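Receptor-like protein kinase ANXUR1 (Arabidopsis thaliana, PDB 6FIG) is a membrane receptor kinase of plant reproduction whose tandem malectin-like ectodomain probably senses extracellular signals and whose kinase domain probably phosphorylates serine or threonine. Local coordinates at residues L223-Y237 and A247-N259. Residues are numbered along the deposited sequence; the frame is centred on the assembly and turned at random.
With CA (calcium ion), chain H.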
loop_
_atom_site.group_PDB
_atom_site.type_symbol
_atom_site.label_atom_id
_atom_site.label_comp_id
_atom_site.label_asym_id
_atom_site.label_seq_id
_atom_site.Cartn_x
_atom_site.Cartn_y
_atom_site.Cartn_z
ATOM N N LEU A 223 -21.396 18.061 -24.575
ATOM C CA LEU A 223 -20.616 17.272 -23.618
ATOM C C LEU A 223 -21.155 15.846 -23.482
ATOM O O LEU A 223 -20.594 15.028 -22.753
ATOM C CB LEU A 223 -20.542 17.968 -22.250
ATOM C CG LEU A 223 -19.311 18.885 -22.113
ATOM C CD1 LEU A 223 -19.572 20.223 -22.791
ATOM C CD2 LEU A 223 -18.887 19.076 -20.659
ATOM N N GLY A 224 -22.224 15.526 -24.198
ATOM C CA GLY A 224 -22.753 14.185 -24.183
ATOM C C GLY A 224 -23.522 13.918 -22.910
ATOM O O GLY A 224 -24.067 14.838 -22.285
ATOM N N VAL A 225 -23.590 12.645 -22.554
ATOM C CA VAL A 225 -24.380 12.163 -21.434
ATOM C C VAL A 225 -23.450 11.275 -20.623
ATOM O O VAL A 225 -22.869 10.318 -21.159
ATOM C CB VAL A 225 -25.595 11.363 -21.944
ATOM C CG1 VAL A 225 -26.241 10.529 -20.836
ATOM C CG2 VAL A 225 -26.621 12.319 -22.554
ATOM N N THR A 226 -23.293 11.583 -19.340
ATOM C CA THR A 226 -22.502 10.727 -18.472
ATOM C C THR A 226 -23.372 9.595 -17.930
ATOM O O THR A 226 -24.574 9.772 -17.671
ATOM C CB THR A 226 -21.811 11.533 -17.352
ATOM O OG1 THR A 226 -22.773 12.324 -16.663
ATOM C CG2 THR A 226 -20.777 12.465 -17.941
ATOM N N LEU A 227 -22.766 8.421 -17.811
ATOM C CA LEU A 227 -23.424 7.198 -17.406
ATOM C C LEU A 227 -22.725 6.636 -16.179
ATOM O O LEU A 227 -21.505 6.766 -16.030
ATOM C CB LEU A 227 -23.337 6.150 -18.526
ATOM C CG LEU A 227 -23.823 6.550 -19.925
ATOM C CD1 LEU A 227 -23.390 5.509 -20.950
ATOM C CD2 LEU A 227 -25.326 6.746 -19.935
ATOM N N GLN A 228 -23.493 5.977 -15.319
ATOM C CA GLN A 228 -22.936 5.281 -14.173
ATOM C C GLN A 228 -23.541 3.894 -14.063
ATOM O O GLN A 228 -24.766 3.710 -14.256
ATOM C CB GLN A 228 -23.218 6.068 -12.906
ATOM C CG GLN A 228 -22.411 5.591 -11.717
ATOM C CD GLN A 228 -22.440 6.600 -10.596
ATOM O OE1 GLN A 228 -23.512 7.043 -10.180
ATOM N NE2 GLN A 228 -21.266 6.979 -10.112
ATOM N N ALA A 229 -22.701 2.918 -13.743
ATOM C CA ALA A 229 -23.148 1.547 -13.587
ATOM C C ALA A 229 -24.045 1.471 -12.369
ATOM O O ALA A 229 -23.949 2.301 -11.469
ATOM C CB ALA A 229 -21.985 0.601 -13.432
ATOM N N SER A 230 -24.911 0.467 -12.371
ATOM C CA SER A 230 -25.867 0.279 -11.291
ATOM C C SER A 230 -25.126 -0.021 -9.997
ATOM O O SER A 230 -23.949 -0.406 -10.005
ATOM C CB SER A 230 -26.832 -0.864 -11.618
ATOM O OG SER A 230 -26.117 -2.086 -11.703
ATOM N N ASN A 231 -25.829 0.168 -8.890
ATOM C CA ASN A 231 -25.314 -0.201 -7.574
ATOM C C ASN A 231 -24.957 -1.689 -7.580
ATOM O O ASN A 231 -25.713 -2.507 -8.108
ATOM C CB ASN A 231 -26.371 0.071 -6.485
ATOM C CG ASN A 231 -26.671 1.552 -6.308
ATOM O OD1 ASN A 231 -25.869 2.410 -6.678
ATOM N ND2 ASN A 231 -27.836 1.858 -5.736
ATOM N N ASN A 232 -23.792 -2.017 -7.029
ATOM C CA ASN A 232 -23.297 -3.400 -6.956
ATOM C C ASN A 232 -22.985 -4.044 -8.316
ATOM O O ASN A 232 -22.869 -5.266 -8.396
ATOM C CB ASN A 232 -24.252 -4.309 -6.156
ATOM C CG ASN A 232 -24.578 -3.759 -4.777
ATOM O OD1 ASN A 232 -23.714 -3.201 -4.093
ATOM N ND2 ASN A 232 -25.826 -3.930 -4.356
ATOM N N PHE A 233 -22.849 -3.244 -9.376
ATOM C CA PHE A 233 -22.335 -3.766 -10.642
ATOM C C PHE A 233 -20.874 -4.157 -10.425
ATOM O O PHE A 233 -20.125 -3.373 -9.850
ATOM C CB PHE A 233 -22.421 -2.718 -11.755
ATOM C CG PHE A 233 -22.111 -3.275 -13.114
ATOM C CD1 PHE A 233 -23.083 -3.950 -13.838
ATOM C CD2 PHE A 233 -20.843 -3.167 -13.650
ATOM C CE1 PHE A 233 -22.801 -4.481 -15.085
ATOM C CE2 PHE A 233 -20.552 -3.695 -14.898
ATOM C CZ PHE A 233 -21.531 -4.363 -15.610
ATOM N N ARG A 234 -20.481 -5.351 -10.883
ATOM C CA ARG A 234 -19.120 -5.847 -10.699
ATOM C C ARG A 234 -18.362 -5.756 -12.023
ATOM O O ARG A 234 -18.893 -6.101 -13.093
ATOM C CB ARG A 234 -19.067 -7.286 -10.144
ATOM C CG ARG A 234 -17.663 -7.666 -9.658
ATOM C CD ARG A 234 -17.538 -9.058 -9.036
ATOM N NE ARG A 234 -16.132 -9.508 -9.001
ATOM C CZ ARG A 234 -15.192 -9.094 -8.137
ATOM N NH1 ARG A 234 -15.469 -8.201 -7.183
ATOM N NH2 ARG A 234 -13.946 -9.580 -8.221
ATOM N N ILE A 235 -17.144 -5.236 -11.932
ATOM C CA ILE A 235 -16.212 -5.203 -13.043
ATOM C C ILE A 235 -15.469 -6.529 -13.019
ATOM O O ILE A 235 -14.791 -6.859 -12.042
ATOM C CB ILE A 235 -15.222 -4.024 -12.939
ATOM C CG1 ILE A 235 -15.979 -2.674 -12.821
ATOM C CG2 ILE A 235 -14.260 -4.029 -14.129
ATOM C CD1 ILE A 235 -16.961 -2.378 -13.953
ATOM N N ASN A 236 -15.575 -7.263 -14.112
ATOM C CA ASN A 236 -15.007 -8.586 -14.249
ATOM C C ASN A 236 -13.705 -8.549 -15.054
ATOM O O ASN A 236 -13.698 -8.687 -16.272
ATOM C CB ASN A 236 -16.048 -9.479 -14.933
ATOM C CG ASN A 236 -15.563 -10.883 -15.146
ATOM O OD1 ASN A 236 -14.575 -11.305 -14.549
ATOM N ND2 ASN A 236 -16.275 -11.627 -16.019
ATOM N N TYR A 237 -12.586 -8.366 -14.363
ATOM C CA TYR A 237 -11.310 -8.164 -15.049
ATOM C C TYR A 237 -10.793 -9.340 -15.904
ATOM O O TYR A 237 -10.009 -9.118 -16.813
ATOM C CB TYR A 237 -10.214 -7.772 -14.037
ATOM C CG TYR A 237 -10.257 -6.321 -13.581
ATOM C CD1 TYR A 237 -11.184 -5.887 -12.644
ATOM C CD2 TYR A 237 -9.337 -5.396 -14.057
ATOM C CE1 TYR A 237 -11.214 -4.564 -12.226
ATOM C CE2 TYR A 237 -9.351 -4.063 -13.638
ATOM C CZ TYR A 237 -10.278 -3.667 -12.697
ATOM O OH TYR A 237 -10.284 -2.360 -12.279
ATOM N N ALA A 247 -11.352 -0.103 -10.536
ATOM C CA ALA A 247 -12.705 -0.489 -10.958
ATOM C C ALA A 247 -13.605 0.706 -11.215
ATOM O O ALA A 247 -14.428 0.683 -12.142
ATOM C CB ALA A 247 -13.348 -1.409 -9.946
ATOM N N ASP A 248 -13.437 1.763 -10.426
ATOM C CA ASP A 248 -14.279 2.942 -10.581
ATOM C C ASP A 248 -14.153 3.634 -11.932
ATOM O O ASP A 248 -15.137 4.244 -12.373
ATOM C CB ASP A 248 -14.107 3.924 -9.415
ATOM C CG ASP A 248 -14.967 3.540 -8.184
ATOM O OD1 ASP A 248 -15.864 2.661 -8.249
ATOM O OD2 ASP A 248 -14.767 4.128 -7.115
ATOM N N ILE A 249 -13.005 3.523 -12.612
ATOM C CA ILE A 249 -12.878 4.045 -13.970
ATOM C C ILE A 249 -13.927 3.393 -14.871
ATOM O O ILE A 249 -14.628 4.084 -15.642
ATOM C CB ILE A 249 -11.466 3.754 -14.555
ATOM C CG1 ILE A 249 -10.423 4.602 -13.819
ATOM C CG2 ILE A 249 -11.408 3.930 -16.073
ATOM C CD1 ILE A 249 -10.559 6.088 -14.031
ATOM N N TYR A 250 -14.032 2.078 -14.760
ATOM C CA TYR A 250 -14.889 1.281 -15.641
ATOM C C TYR A 250 -16.370 1.393 -15.300
ATOM O O TYR A 250 -17.209 1.086 -16.149
ATOM C CB TYR A 250 -14.390 -0.166 -15.644
ATOM C CG TYR A 250 -12.980 -0.271 -16.159
ATOM C CD1 TYR A 250 -12.676 0.048 -17.473
ATOM C CD2 TYR A 250 -11.933 -0.628 -15.322
ATOM C CE1 TYR A 250 -11.390 -0.033 -17.952
ATOM C CE2 TYR A 250 -10.633 -0.720 -15.797
ATOM C CZ TYR A 250 -10.356 -0.380 -17.096
ATOM O OH TYR A 250 -9.077 -0.461 -17.586
ATOM N N LYS A 251 -16.700 1.873 -14.097
ATOM C CA LYS A 251 -18.108 2.023 -13.684
ATOM C C LYS A 251 -18.766 3.342 -14.106
ATOM O O LYS A 251 -19.957 3.568 -13.818
ATOM C CB LYS A 251 -18.243 1.844 -12.161
ATOM C CG LYS A 251 -17.900 0.443 -11.711
ATOM C CD LYS A 251 -17.906 0.302 -10.188
ATOM C CE LYS A 251 -17.385 -1.073 -9.790
ATOM N NZ LYS A 251 -17.271 -1.268 -8.305
ATOM N N THR A 252 -18.012 4.228 -14.755
ATOM C CA THR A 252 -18.571 5.436 -15.326
ATOM C C THR A 252 -18.080 5.617 -16.748
ATOM O O THR A 252 -16.979 5.203 -17.099
ATOM C CB THR A 252 -18.215 6.697 -14.535
ATOM O OG1 THR A 252 -16.793 6.791 -14.440
ATOM C CG2 THR A 252 -18.857 6.672 -13.136
ATOM N N ALA A 253 -18.882 6.310 -17.546
ATOM C CA ALA A 253 -18.515 6.606 -18.924
ATOM C C ALA A 253 -19.152 7.904 -19.392
ATOM O O ALA A 253 -20.133 8.394 -18.812
ATOM C CB ALA A 253 -18.934 5.449 -19.840
ATOM N N ARG A 254 -18.578 8.457 -20.447
ATOM C CA ARG A 254 -19.225 9.529 -21.193
ATOM C C ARG A 254 -19.681 8.904 -22.494
ATOM O O ARG A 254 -18.942 8.148 -23.125
ATOM C CB ARG A 254 -18.289 10.706 -21.451
ATOM C CG ARG A 254 -18.973 11.937 -22.027
ATOM C CD ARG A 254 -18.025 13.110 -22.158
ATOM N NE ARG A 254 -17.490 13.505 -20.849
ATOM C CZ ARG A 254 -18.153 14.220 -19.934
ATOM N NH1 ARG A 254 -19.379 14.686 -20.168
ATOM N NH2 ARG A 254 -17.573 14.511 -18.775
ATOM N N SER A 255 -20.907 9.222 -22.878
ATOM C CA SER A 255 -21.469 8.756 -24.144
ATOM C C SER A 255 -22.055 9.938 -24.878
ATOM O O SER A 255 -22.121 11.044 -24.342
ATOM C CB SER A 255 -22.527 7.690 -23.884
ATOM O OG SER A 255 -23.669 8.248 -23.263
ATOM N N GLN A 256 -22.499 9.720 -26.112
ATOM C CA GLN A 256 -23.145 10.802 -26.850
ATOM C C GLN A 256 -24.561 11.002 -26.398
ATOM O O GLN A 256 -25.000 12.132 -26.280
ATOM C CB GLN A 256 -23.057 10.587 -28.346
ATOM C CG GLN A 256 -21.679 10.921 -28.866
ATOM C CD GLN A 256 -21.601 10.773 -30.359
ATOM O OE1 GLN A 256 -21.376 9.668 -30.850
ATOM N NE2 GLN A 256 -21.805 11.870 -31.088
ATOM N N GLY A 257 -25.269 9.910 -26.125
ATOM C CA GLY A 257 -26.584 9.974 -25.473
ATOM C C GLY A 257 -27.669 9.202 -26.212
ATOM O O GLY A 257 -27.369 8.453 -27.146
ATOM N N PRO A 258 -28.935 9.372 -25.793
ATOM C CA PRO A 258 -30.052 8.571 -26.320
ATOM C C PRO A 258 -30.620 8.981 -27.686
ATOM O O PRO A 258 -31.402 8.209 -28.235
ATOM C CB PRO A 258 -31.136 8.759 -25.247
ATOM C CG PRO A 258 -30.888 10.139 -24.742
ATOM C CD PRO A 258 -29.390 10.301 -24.739
ATOM N N ASN A 259 -30.295 10.174 -28.197
ATOM C CA ASN A 259 -30.807 10.640 -29.503
ATOM C C ASN A 259 -29.832 10.304 -30.627
ATOM O O ASN A 259 -28.906 11.057 -30.899
ATOM C CB ASN A 259 -31.085 12.154 -29.494
ATOM C CG ASN A 259 -31.865 12.615 -30.727
ATOM O OD1 ASN A 259 -31.781 12.007 -31.809
ATOM N ND2 ASN A 259 -32.671 13.668 -30.561
HETATM CA CA CA H . -15.126 6.440 -16.180
HETATM O O HOH W 1 -20.669 -1.078 -8.567
HETATM O O HOH W 2 -16.202 -3.863 -9.157
#
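Arg254 reaches along its strand neighbour Thr226, side by side and pointing the same way, until Thr226 CG2 sits over one face of the guanidinium, 3.4 Å from Arg254 NH1. The arginine chain folds at chi3 (-61°), bringing NH1 round to donate a hydrogen bond to Leu223 O at 2.9 Å, the oxygen lying somewhat out of the guanidinium plane. NE forms a salt bridge with Asp214, and together with the NH1 bond this limits the group's rotation. On the opposite face of the strand pair, Leu227 CD1 lies 3.6 Å from Ser255 OG, and the Val225 side chain crosses Pro258 at about a right angle, with CG2 packed on Gly257 CA.

In the C-terminal of the two malectin-like domains, strand 252-255 sits antiparallel between 225-228 and 363-372 and carries part of one of the two calcium sites. Val225 with Ser255 and Leu227 with Ala253 exchange backbone hydrogen bonds, and Ala229 N adds one to Lys251 O. Thr252, opposite Gln228, binds the calcium ion through both O and OG1, each at 2.4 Å; chi1 of 56° swings the hydroxyl back over its own backbone to chelate the metal. Ile249 O, Asn192, Val193 and Asn365 complete the site, tying the helical turn 247-250 to the strands.

Beyond the ladder, Ile235 drives into the corner between this turn and Lys251: its CD1 meets Tyr250 CB at 3.8 Å, and CG1 touches Lys251 CE at 3.7 Å. Lys251 stretches fully past Ile235 toward two waters, which link NZ weakly to Phe233 O and Ile235 N. Tyr250 turns its ring edge to the face of Tyr237, offset, with planes at 87°; Tyr250 OH is hydrogen-bonded to His285 ND1 and Tyr237 OH to Ala245 O.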